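Galactofuranose-binding protein YtfQ (Escherichia coli, PDB 2VK2) binds alpha- and beta-galactofuranose in the periplasm as the solute-binding component of the ABC transporter complex YtfQRT-YjfF. Local coordinates at residues S53-A56 against A61-I64; E78-E83 against K98-T103; P85-D90 against F256-K261. All coordinates share one frame; numbering follows the deposited sequence.

Contact 1 (S53-A56 against A61-I64); sequences SFVA and AIFI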
ATOM      1  N   SER A  53      -6.114  20.971  12.453  1.00  8.88           N
ATOM      2  CA  SER A  53      -5.511  21.164  13.770  1.00  9.15           C
ATOM      3  C   SER A  53      -4.023  21.488  13.652  1.00  8.71           C
ATOM      4  O   SER A  53      -3.532  22.395  14.323  1.00  8.67           O
ATOM      5  CB  SER A  53      -5.714  19.929  14.646  1.00  9.49           C
ATOM      6  OG  SER A  53      -5.129  20.113  15.923  1.00 11.16           O
ATOM      7  N   PHE A  54      -3.305  20.756  12.803  1.00  8.03           N
ATOM      8  CA  PHE A  54      -1.882  21.020  12.595  1.00  8.18           C
ATOM      9  C   PHE A  54      -1.650  22.434  12.060  1.00  8.12           C
ATOM     10  O   PHE A  54      -0.703  23.104  12.468  1.00  7.79           O
ATOM     11  CB  PHE A  54      -1.258  20.003  11.633  1.00  8.32           C
ATOM     12  CG  PHE A  54      -1.182  18.592  12.174  1.00  8.50           C
ATOM     13  CD1 PHE A  54      -0.875  18.334  13.508  1.00  8.84           C
ATOM     14  CD2 PHE A  54      -1.382  17.512  11.323  1.00  8.74           C
ATOM     15  CE1 PHE A  54      -0.793  17.025  13.979  1.00  9.46           C
ATOM     16  CE2 PHE A  54      -1.294  16.206  11.795  1.00  9.15           C
ATOM     17  CZ  PHE A  54      -1.005  15.968  13.122  1.00  9.43           C
ATOM     18  N   VAL A  55      -2.508  22.883  11.147  1.00  8.03           N
ATOM     19  CA  VAL A  55      -2.422  24.246  10.619  1.00  8.35           C
ATOM     20  C   VAL A  55      -2.632  25.265  11.739  1.00  8.44           C
ATOM     21  O   VAL A  55      -1.851  26.204  11.882  1.00  8.52           O
ATOM     22  CB  VAL A  55      -3.443  24.491   9.483  1.00  8.28           C
ATOM     23  CG1 VAL A  55      -3.513  25.975   9.131  1.00  8.83           C
ATOM     24  CG2 VAL A  55      -3.080  23.661   8.260  1.00  9.01           C
ATOM     25  N   ALA A  56      -3.675  25.062  12.539  1.00  8.54           N
ATOM     26  CA  ALA A  56      -3.982  25.960  13.653  1.00  8.79           C
ATOM     27  C   ALA A  56      -2.825  26.034  14.651  1.00  8.86           C
ATOM     28  O   ALA A  56      -2.504  27.111  15.156  1.00  8.80           O
ATOM     29  CB  ALA A  56      -5.260  25.518  14.351  1.00  9.07           C
ATOM     30  N   ALA A  61       5.618  21.665   9.099  1.00  8.84           N
ATOM     31  CA  ALA A  61       5.277  20.923   7.896  1.00  8.73           C
ATOM     32  C   ALA A  61       4.203  19.919   8.235  1.00  8.32           C
ATOM     33  O   ALA A  61       4.069  19.513   9.389  1.00  8.04           O
ATOM     34  CB  ALA A  61       6.502  20.223   7.336  1.00  8.90           C
ATOM     35  N   ILE A  62       3.431  19.541   7.224  1.00  8.10           N
ATOM     36  CA  ILE A  62       2.386  18.538   7.374  1.00  8.11           C
ATOM     37  C   ILE A  62       2.648  17.400   6.397  1.00  7.88           C
ATOM     38  O   ILE A  62       2.903  17.632   5.219  1.00  7.95           O
ATOM     39  CB  ILE A  62       0.986  19.151   7.151  1.00  8.11           C
ATOM     40  CG1 ILE A  62       0.672  20.122   8.293  1.00  8.31           C
ATOM     41  CG2 ILE A  62      -0.086  18.062   7.076  1.00  8.75           C
ATOM     42  CD1 ILE A  62      -0.504  21.037   8.032  1.00  8.69           C
ATOM     43  N   PHE A  63       2.626  16.176   6.916  1.00  7.57           N
ATOM     44  CA  PHE A  63       2.702  14.970   6.100  1.00  7.47           C
ATOM     45  C   PHE A  63       1.300  14.373   6.091  1.00  7.04           C
ATOM     46  O   PHE A  63       0.642  14.322   7.129  1.00  7.29           O
ATOM     47  CB  PHE A  63       3.662  13.942   6.713  1.00  7.77           C
ATOM     48  CG  PHE A  63       5.135  14.289   6.616  1.00  7.82           C
ATOM     49  CD1 PHE A  63       5.597  15.511   6.134  1.00  8.15           C
ATOM     50  CD2 PHE A  63       6.070  13.362   7.062  1.00  8.23           C
ATOM     51  CE1 PHE A  63       6.964  15.775   6.075  1.00  8.67           C
ATOM     52  CE2 PHE A  63       7.424  13.628   7.011  1.00  8.79           C
ATOM     53  CZ  PHE A  63       7.873  14.830   6.518  1.00  8.67           C
ATOM     54  N   ILE A  64       0.836  13.925   4.929  1.00  7.11           N
ATOM     55  CA  ILE A  64      -0.467  13.276   4.833  1.00  7.13           C
ATOM     56  C   ILE A  64      -0.310  12.005   4.024  1.00  7.11           C
ATOM     57  O   ILE A  64       0.287  12.034   2.956  1.00  7.55           O
ATOM     58  CB  ILE A  64      -1.514  14.152   4.104  1.00  7.17           C
ATOM     59  CG1 ILE A  64      -1.669  15.522   4.772  1.00  6.90           C
ATOM     60  CG2 ILE A  64      -2.867  13.441   4.051  1.00  7.59           C
ATOM     61  CD1 ILE A  64      -2.466  16.504   3.930  1.00  7.49           C
TER
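In the alpha/beta, Rossmann-like lobe of this periplasmic sugar-binding protein, Phe54 and Val55 near the end of helix 44-57 pack on Ile62 of strand 61-64, where the chain turns from helix into the next parallel strand of a beta-alpha-beta unit. The evidence is a compact apolar interface: no hydrogen bond crosses it, and about 130 Å² is buried in total, more than half of it on Ile62. The backbones come nearest at Phe54 and Ile62, whose CA atoms lie 7.2 Å apart, room for one layer of side chains between helix and sheet.

Ile62 reaches across with its longer branch. Its CG1 stands anti to the carbonyl carbon (chi1 -68°) and the chain runs on extended (chi2 166°), which carries the terminal CD1 up to the helix. There Ile62 CD1 lies 3.8 Å from Phe54 CB. The phenylalanine thus meets the methyl with the root of its side chain, while its ring extends past and has the other branch, Ile62 CG2, obliquely beside it. Val55 approaches differently, its side chain crossing that of Ile62 at about a right angle and offering one methyl.

The alternating strand turns Phe63 to the other side of the sheet, where its ring meets those of Phe87 and Phe256. On the helix side, Ile84 adds to the cover of Ile62, Val59 to that of Phe54 and Ala82 to that of Val55. The closest approach between helix and strand is methyl to methyl, Val55 CG2 to Ile62 CD1, at 3.7 Å.

Contact 2 (E78-E83 against K98-T103); sequences EAKDAE and KSLYMT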
ATOM      1  N   GLU A  78      -6.052  25.686   2.627  1.00 10.18           N
ATOM      2  CA  GLU A  78      -5.872  26.227   3.972  1.00 10.58           C
ATOM      3  C   GLU A  78      -4.413  26.125   4.432  1.00 10.19           C
ATOM      4  O   GLU A  78      -3.861  27.082   4.972  1.00 10.21           O
ATOM      5  CB  GLU A  78      -6.803  25.528   4.965  1.00 10.60           C
ATOM      6  CG  GLU A  78      -8.277  25.829   4.722  1.00 11.72           C
ATOM      7  CD  GLU A  78      -9.211  24.942   5.521  1.00 12.55           C
ATOM      8  OE1 GLU A  78      -8.796  24.435   6.580  1.00 14.79           O
ATOM      9  OE2 GLU A  78     -10.370  24.762   5.090  1.00 15.65           O
ATOM     10  N   ALA A  79      -3.790  24.969   4.218  1.00  9.97           N
ATOM     11  CA  ALA A  79      -2.380  24.796   4.570  1.00  9.90           C
ATOM     12  C   ALA A  79      -1.479  25.719   3.750  1.00 10.23           C
ATOM     13  O   ALA A  79      -0.520  26.284   4.276  1.00  9.92           O
ATOM     14  CB  ALA A  79      -1.955  23.343   4.389  1.00  9.63           C
ATOM     15  N   LYS A  80      -1.788  25.871   2.466  1.00 10.75           N
ATOM     16  CA  LYS A  80      -0.997  26.744   1.601  1.00 11.65           C
ATOM     17  C   LYS A  80      -1.119  28.206   2.020  1.00 11.81           C
ATOM     18  O   LYS A  80      -0.121  28.920   2.058  1.00 11.72           O
ATOM     19  CB  LYS A  80      -1.398  26.581   0.136  1.00 12.23           C
ATOM     20  CG  LYS A  80      -0.526  27.390  -0.802  1.00 13.27           C
ATOM     21  CD  LYS A  80      -0.518  26.826  -2.200  1.00 14.81           C
ATOM     22  CE  LYS A  80       0.366  27.663  -3.098  1.00 15.54           C
ATOM     23  NZ  LYS A  80       0.359  27.168  -4.493  1.00 16.94           N
ATOM     24  N   ASP A  81      -2.332  28.639   2.353  1.00 12.02           N
ATOM     25  CA  ASP A  81      -2.550  29.999   2.852  1.00 12.63           C
ATOM     26  C   ASP A  81      -1.798  30.246   4.165  1.00 12.52           C
ATOM     27  O   ASP A  81      -1.354  31.367   4.426  1.00 12.90           O
ATOM     28  CB  ASP A  81      -4.047  30.282   3.036  1.00 13.09           C
ATOM     29  CG  ASP A  81      -4.784  30.459   1.712  1.00 14.84           C
ATOM     30  OD1 ASP A  81      -4.131  30.635   0.662  1.00 16.78           O
ATOM     31  OD2 ASP A  81      -6.032  30.421   1.726  1.00 17.51           O
ATOM     32  N   ALA A  82      -1.643  29.198   4.974  1.00 12.27           N
ATOM     33  CA  ALA A  82      -0.874  29.270   6.218  1.00 12.18           C
ATOM     34  C   ALA A  82       0.635  29.141   5.981  1.00 12.23           C
ATOM     35  O   ALA A  82       1.418  29.226   6.927  1.00 12.14           O
ATOM     36  CB  ALA A  82      -1.342  28.190   7.183  1.00 12.27           C
ATOM     37  N   GLU A  83       1.032  28.924   4.727  1.00 12.43           N
ATOM     38  CA  GLU A  83       2.434  28.779   4.336  1.00 13.02           C
ATOM     39  C   GLU A  83       3.117  27.601   5.035  1.00 12.03           C
ATOM     40  O   GLU A  83       4.286  27.673   5.409  1.00 12.20           O
ATOM     41  CB  GLU A  83       3.199  30.093   4.558  1.00 13.25           C
ATOM     42  CG  GLU A  83       2.588  31.273   3.806  1.00 14.56           C
ATOM     43  CD  GLU A  83       3.324  32.576   4.044  1.00 15.32           C
ATOM     44  OE1 GLU A  83       4.572  32.571   4.048  1.00 18.53           O
ATOM     45  OE2 GLU A  83       2.644  33.610   4.217  1.00 18.68           O
ATOM     46  N   LYS A  98      -1.233  21.292  -8.866  1.00 12.34           N
ATOM     47  CA  LYS A  98      -0.148  20.483  -8.311  1.00 13.14           C
ATOM     48  C   LYS A  98       0.719  21.261  -7.319  1.00 12.53           C
ATOM     49  O   LYS A  98       1.537  20.667  -6.613  1.00 12.39           O
ATOM     50  CB  LYS A  98       0.742  19.932  -9.435  1.00 14.20           C
ATOM     51  CG  LYS A  98       0.002  19.181 -10.541  1.00 16.08           C
ATOM     52  CD  LYS A  98      -0.740  17.972 -10.008  1.00 17.88           C
ATOM     53  CE  LYS A  98      -1.297  17.123 -11.139  1.00 18.45           C
ATOM     54  NZ  LYS A  98      -2.327  17.849 -11.931  1.00 19.91           N
ATOM     55  N   SER A  99       0.546  22.581  -7.261  1.00 11.94           N
ATOM     56  CA  SER A  99       1.269  23.406  -6.294  1.00 11.53           C
ATOM     57  C   SER A  99       0.663  23.331  -4.886  1.00 10.94           C
ATOM     58  O   SER A  99       1.192  23.937  -3.955  1.00 10.95           O
ATOM     59  CB  SER A  99       1.337  24.863  -6.765  1.00 11.68           C
ATOM     60  OG  SER A  99       0.111  25.542  -6.561  1.00 12.50           O
ATOM     61  N   LEU A 100      -0.432  22.588  -4.731  1.00 10.25           N
ATOM     62  CA  LEU A 100      -1.059  22.395  -3.419  1.00 10.01           C
ATOM     63  C   LEU A 100      -0.275  21.464  -2.489  1.00  9.90           C
ATOM     64  O   LEU A 100      -0.650  21.296  -1.332  1.00 10.07           O
ATOM     65  CB  LEU A 100      -2.493  21.879  -3.576  1.00  9.93           C
ATOM     66  CG  LEU A 100      -3.507  22.902  -4.097  1.00 10.31           C
ATOM     67  CD1 LEU A 100      -4.830  22.225  -4.396  1.00 10.68           C
ATOM     68  CD2 LEU A 100      -3.698  24.049  -3.107  1.00 11.30           C
ATOM     69  N   TYR A 101       0.797  20.855  -2.987  1.00  9.67           N
ATOM     70  CA  TYR A 101       1.670  20.036  -2.148  1.00  9.79           C
ATOM     71  C   TYR A 101       3.074  20.022  -2.732  1.00  9.71           C
ATOM     72  O   TYR A 101       3.263  20.332  -3.907  1.00  9.59           O
ATOM     73  CB  TYR A 101       1.122  18.612  -2.027  1.00 10.63           C
ATOM     74  CG  TYR A 101       1.070  17.870  -3.337  1.00 11.25           C
ATOM     75  CD1 TYR A 101       2.140  17.087  -3.751  1.00 11.82           C
ATOM     76  CD2 TYR A 101      -0.040  17.963  -4.170  1.00 11.88           C
ATOM     77  CE1 TYR A 101       2.113  16.412  -4.947  1.00 12.48           C
ATOM     78  CE2 TYR A 101      -0.079  17.281  -5.377  1.00 12.55           C
ATOM     79  CZ  TYR A 101       1.005  16.509  -5.758  1.00 12.15           C
ATOM     80  OH  TYR A 101       0.995  15.822  -6.947  1.00 13.13           O
ATOM     81  N   MET A 102       4.049  19.644  -1.912  1.00  9.57           N
ATOM     82  CA  MET A 102       5.454  19.685  -2.305  1.00 10.04           C
ATOM     83  C   MET A 102       5.829  18.497  -3.180  1.00  9.60           C
ATOM     84  O   MET A 102       6.331  18.662  -4.290  1.00  9.96           O
ATOM     85  CB  MET A 102       6.344  19.698  -1.062  1.00 10.42           C
ATOM     86  CG  MET A 102       6.142  20.910  -0.173  1.00 12.13           C
ATOM     87  SD  MET A 102       6.844  22.407  -0.879  1.00 15.96           S
ATOM     88  CE  MET A 102       8.563  22.175  -0.434  1.00 16.73           C
ATOM     89  N   THR A 103       5.589  17.296  -2.664  1.00  9.43           N
ATOM     90  CA  THR A 103       5.910  16.074  -3.383  1.00  9.24           C
ATOM     91  C   THR A 103       5.041  14.942  -2.867  1.00  8.95           C
ATOM     92  O   THR A 103       4.429  15.060  -1.802  1.00  8.78           O
ATOM     93  CB  THR A 103       7.403  15.696  -3.215  1.00  9.22           C
ATOM     94  OG1 THR A 103       7.748  14.652  -4.133  1.00  9.21           O
ATOM     95  CG2 THR A 103       7.698  15.225  -1.794  1.00  9.89           C
TER
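A Schellman motif ends helix 73-81, and within the last helical turn Lys80 reaches over to Ser99 and Leu100 in the connection between strands 86-89 and 103-106 of the Rossmann-like lobe. The motif is identified by the positive phi of Glu83 (60°) and by two bonds back into the last turn, one of them Glu83 N to Lys80 O at 2.9 Å; Ala82 N to Glu78 O, at 3.1 Å, is an ordinary helical bond just before it.

Lys80 is almost fully stretched. CG sits anti to the backbone N (chi1 -176°) and the chain stays extended to its end, spanning from the helix to the loop backbone. Along the way Lys80 CD passes 4.3 Å from Leu100 CD2, a loose apolar touch; Leu100 also packs on Leu76 and Lys77 of the same helix. The ammonium then arrives at Ser99, where Lys80 NZ gives a weak hydrogen bond of 3.4 Å to Ser99 O.

Ser99 places its hydroxyl between its own backbone N and carbonyl carbon (chi1 77°). That hydroxyl is hydrogen-bonded to Asp97 OD1, which helps fix its rotation. Lys80 NZ lies 2.6 Å from Ser99 OG.

Contact 3 (P85-D90 against F256-K261); sequences PVFLLD and FDALEK. With GZL (beta-D-galactofuranose), chain B.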
ATOM      1  N   PRO A  85       4.269  23.824   4.332  1.00  9.46           N
ATOM      2  CA  PRO A  85       4.457  22.861   3.246  1.00  9.32           C
ATOM      3  C   PRO A  85       3.848  21.498   3.561  1.00  9.05           C
ATOM      4  O   PRO A  85       3.883  21.052   4.713  1.00  8.84           O
ATOM      5  CB  PRO A  85       5.981  22.762   3.120  1.00  9.52           C
ATOM      6  CG  PRO A  85       6.490  23.146   4.454  1.00  9.79           C
ATOM      7  CD  PRO A  85       5.554  24.202   4.947  1.00  9.31           C
ATOM      8  N   VAL A  86       3.294  20.864   2.532  1.00  8.74           N
ATOM      9  CA  VAL A  86       2.620  19.577   2.665  1.00  8.71           C
ATOM     10  C   VAL A  86       3.337  18.527   1.827  1.00  8.54           C
ATOM     11  O   VAL A  86       3.687  18.769   0.671  1.00  8.89           O
ATOM     12  CB  VAL A  86       1.142  19.673   2.230  1.00  8.77           C
ATOM     13  CG1 VAL A  86       0.493  18.289   2.180  1.00  9.14           C
ATOM     14  CG2 VAL A  86       0.381  20.587   3.176  1.00  9.17           C
ATOM     15  N   PHE A  87       3.560  17.362   2.433  1.00  8.23           N
ATOM     16  CA  PHE A  87       4.202  16.233   1.770  1.00  8.34           C
ATOM     17  C   PHE A  87       3.251  15.049   1.822  1.00  8.09           C
ATOM     18  O   PHE A  87       2.715  14.728   2.877  1.00  8.50           O
ATOM     19  CB  PHE A  87       5.517  15.885   2.474  1.00  8.73           C
ATOM     20  CG  PHE A  87       6.498  17.025   2.520  1.00  8.99           C
ATOM     21  CD1 PHE A  87       7.583  17.061   1.654  1.00  9.84           C
ATOM     22  CD2 PHE A  87       6.330  18.069   3.420  1.00  9.78           C
ATOM     23  CE1 PHE A  87       8.483  18.118   1.686  1.00 10.21           C
ATOM     24  CE2 PHE A  87       7.226  19.125   3.455  1.00  9.97           C
ATOM     25  CZ  PHE A  87       8.300  19.151   2.587  1.00  9.96           C
ATOM     26  N   LEU A  88       3.024  14.422   0.673  1.00  7.85           N
ATOM     27  CA  LEU A  88       2.133  13.272   0.597  1.00  7.89           C
ATOM     28  C   LEU A  88       2.955  11.992   0.666  1.00  7.78           C
ATOM     29  O   LEU A  88       3.987  11.880   0.013  1.00  7.75           O
ATOM     30  CB  LEU A  88       1.307  13.313  -0.690  1.00  7.94           C
ATOM     31  CG  LEU A  88       0.477  14.585  -0.890  1.00  8.41           C
ATOM     32  CD1 LEU A  88      -0.263  14.518  -2.214  1.00  9.42           C
ATOM     33  CD2 LEU A  88      -0.491  14.809   0.263  1.00  9.05           C
ATOM     34  N   LEU A  89       2.491  11.050   1.492  1.00  7.72           N
ATOM     35  CA  LEU A  89       3.182   9.737   1.677  1.00  7.93           C
ATOM     36  C   LEU A  89       2.270   8.610   1.269  1.00  7.74           C
ATOM     37  O   LEU A  89       1.159   8.522   1.686  1.00  7.59           O
ATOM     38  CB  LEU A  89       3.575   9.571   3.160  1.00  8.48           C
ATOM     39  CG  LEU A  89       4.793  10.349   3.706  1.00  9.91           C
ATOM     40  CD1 LEU A  89       4.740  11.886   3.545  1.00 10.49           C
ATOM     41  CD2 LEU A  89       4.966   9.946   5.175  1.00 11.61           C
ATOM     42  N   ASP A  90       2.868   7.771   0.417  1.00  7.62           N
ATOM     43  CA  ASP A  90       2.392   6.398   0.103  1.00  7.64           C
ATOM     44  C   ASP A  90       1.077   6.253  -0.678  1.00  7.76           C
ATOM     45  O   ASP A  90       0.876   5.261  -1.307  1.00  7.95           O
ATOM     46  CB  ASP A  90       2.465   5.485   1.363  1.00  7.54           C
ATOM     47  CG  ASP A  90       1.247   5.551   2.256  1.00  7.48           C
ATOM     48  OD1 ASP A  90       0.170   5.204   1.850  1.00  7.88           O
ATOM     49  OD2 ASP A  90       1.404   5.885   3.429  1.00  8.00           O
ATOM     50  N   PHE A 256      11.216  13.676   4.963  1.00  9.84           N
ATOM     51  CA  PHE A 256      12.073  14.443   5.873  1.00  9.82           C
ATOM     52  C   PHE A 256      13.295  15.009   5.144  1.00 10.25           C
ATOM     53  O   PHE A 256      13.682  16.147   5.392  1.00 10.15           O
ATOM     54  CB  PHE A 256      12.551  13.593   7.056  1.00  9.58           C
ATOM     55  CG  PHE A 256      11.483  13.282   8.079  1.00  9.22           C
ATOM     56  CD1 PHE A 256      10.707  14.290   8.641  1.00  9.18           C
ATOM     57  CD2 PHE A 256      11.289  11.976   8.515  1.00  9.10           C
ATOM     58  CE1 PHE A 256       9.739  13.996   9.592  1.00  9.64           C
ATOM     59  CE2 PHE A 256      10.326  11.675   9.465  1.00  9.19           C
ATOM     60  CZ  PHE A 256       9.547  12.688  10.003  1.00  9.43           C
ATOM     61  N   ASP A 257      13.900  14.217   4.258  1.00 10.65           N
ATOM     62  CA  ASP A 257      15.036  14.689   3.451  1.00 11.39           C
ATOM     63  C   ASP A 257      14.661  15.949   2.676  1.00 11.64           C
ATOM     64  O   ASP A 257      15.384  16.945   2.703  1.00 12.05           O
ATOM     65  CB  ASP A 257      15.500  13.619   2.452  1.00 11.72           C
ATOM     66  CG  ASP A 257      16.218  12.457   3.109  1.00 12.94           C
ATOM     67  OD1 ASP A 257      16.779  12.634   4.205  1.00 14.35           O
ATOM     68  OD2 ASP A 257      16.232  11.362   2.509  1.00 14.64           O
ATOM     69  N   ALA A 258      13.528  15.890   1.983  1.00 11.83           N
ATOM     70  CA  ALA A 258      13.036  17.015   1.188  1.00 12.02           C
ATOM     71  C   ALA A 258      12.700  18.220   2.063  1.00 12.11           C
ATOM     72  O   ALA A 258      13.016  19.357   1.708  1.00 12.33           O
ATOM     73  CB  ALA A 258      11.819  16.594   0.377  1.00 12.02           C
ATOM     74  N   LEU A 259      12.064  17.969   3.205  1.00 12.05           N
ATOM     75  CA  LEU A 259      11.705  19.036   4.140  1.00 12.33           C
ATOM     76  C   LEU A 259      12.940  19.764   4.666  1.00 13.16           C
ATOM     77  O   LEU A 259      12.980  20.993   4.673  1.00 13.00           O
ATOM     78  CB  LEU A 259      10.898  18.476   5.318  1.00 12.16           C
ATOM     79  CG  LEU A 259      10.571  19.447   6.458  1.00 11.95           C
ATOM     80  CD1 LEU A 259       9.770  20.637   5.945  1.00 11.81           C
ATOM     81  CD2 LEU A 259       9.823  18.732   7.570  1.00 12.22           C
ATOM     82  N   GLU A 260      13.935  19.002   5.113  1.00 14.27           N
ATOM     83  CA  GLU A 260      15.171  19.580   5.649  1.00 15.46           C
ATOM     84  C   GLU A 260      15.873  20.460   4.621  1.00 16.04           C
ATOM     85  O   GLU A 260      16.331  21.552   4.952  1.00 16.10           O
ATOM     86  CB  GLU A 260      16.123  18.480   6.113  1.00 15.52           C
ATOM     87  CG  GLU A 260      15.693  17.783   7.390  1.00 16.36           C
ATOM     88  CD  GLU A 260      16.521  16.544   7.684  1.00 17.02           C
ATOM     89  OE1 GLU A 260      17.460  16.244   6.912  1.00 19.64           O
ATOM     90  OE2 GLU A 260      16.229  15.864   8.685  1.00 18.83           O
ATOM     91  N   LYS A 261      15.959  19.976   3.384  1.00 16.80           N
ATOM     92  CA  LYS A 261      16.572  20.741   2.296  1.00 17.63           C
ATOM     93  C   LYS A 261      15.793  22.023   2.017  1.00 18.39           C
ATOM     94  O   LYS A 261      16.383  23.084   1.820  1.00 18.48           O
ATOM     95  CB  LYS A 261      16.662  19.902   1.018  1.00 17.59           C
ATOM     96  CG  LYS A 261      17.726  18.821   1.060  1.00 17.79           C
ATOM     97  CD  LYS A 261      17.779  18.045  -0.246  1.00 18.07           C
TER
HETATM   98  C6  GZL B1298       0.794   1.639   0.056  0.50  7.98           C
HETATM   99  C5  GZL B1298      -0.414   1.798   0.632  0.50  7.34           C
HETATM  100  C4  GZL B1298      -1.249   0.656   1.179  0.50  6.57           C
HETATM  101  C3  GZL B1298      -0.653  -0.702   1.430  0.50  7.04           C
HETATM  102  C2  GZL B1298      -1.032  -1.155   2.617  0.50  6.32           C
HETATM  103  O6  GZL B1298       1.479   2.679  -0.428  0.50  8.31           O
HETATM  104  O5  GZL B1298      -0.968   3.016   0.656  0.50  5.34           O
HETATM  105  O4  GZL B1298      -1.797   1.010   2.456  0.50  6.19           O
HETATM  106  O3  GZL B1298       0.069  -1.354   0.525  0.50  6.48           O
HETATM  107  C1  GZL B1298      -1.807  -0.114   3.343  0.50  6.17           C
HETATM  108  O2  GZL B1298      -0.777  -2.339   3.176  0.50  4.73           O
HETATM  109  O1  GZL B1298      -3.146  -0.529   3.591  0.50  6.43           O
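Phe87 of strand 86-89 pushes its ring end against helix 252-265, settling on the backbone and side-chain roots of Ala258 and Leu259. The ring is the bump. Its hollow is formed by the small methyl of Ala258, the main chain at Leu259 and the Leu259 side chain, with Phe87 CE1 3.9 Å from Ala258 CB and Phe87 CZ 3.7 Å from Leu259 CA. Both helix atoms lie oblique to the ring.

Leu259 closes the hollow on the CE2 side. With CG anti to the backbone N (chi1 174°), its side chain crosses that of Phe87 at about a right angle and brings Leu259 CD1 to 3.9 Å from Phe87 CE2. The same methyl touches Pro85 more lightly, Leu259 CD1 lying 4.4 Å from Pro85 CG. Cutting Phe87 back to alanine would remove the ring, probably opening a gap beside Ala258 and Leu259 and leaving the Phe63 ring without one of its aromatic neighbours.

Just past the other end of the strand Asp90 faces the sugar. Beta-D-galactofuranose donates from O5 to Asp90 OD1 at 2.7 Å and from O6 to the backbone Asp90 O at 2.8 Å, while Asp90 OD2 forms a salt bridge with Arg17, which also hydrogen-bonds the sugar. One residue thus grips two neighbouring hydroxyls, by carboxylate and by main chain. The chemistry divides along the segment: purely apolar packing joins its beginning to the helix, whereas the residue just past the strand's C-terminal end supplies acceptors, consistent with recognition of the exocyclic hydroxyls of the furanose.

How the contacts relate
From the N terminus, helix 44-57 meets strand 61-64 in contact 1, closing a short loop before the other contacts open. Contacts 2 and 3 cross: helix 73-81 opens contact 2, strand 86-89 opens contact 3, 98-103 closes contact 2, and helix 252-265 closes contact 3 only after 165 intervening residues, which include much of the other lobe. Contacts 1 and 2 touch through Val55 and Ala82. Strand 86-89 lies between the remaining pieces, with Phe87 N 2.9 Å from Ile62 O and Met102 N 2.8 Å from Val86 O. Contacts 1 and 3 join helices 44-57 and 252-265 to the parallel sheet, while contact 2 joins helix 73-81 to the loop before strand 103-106.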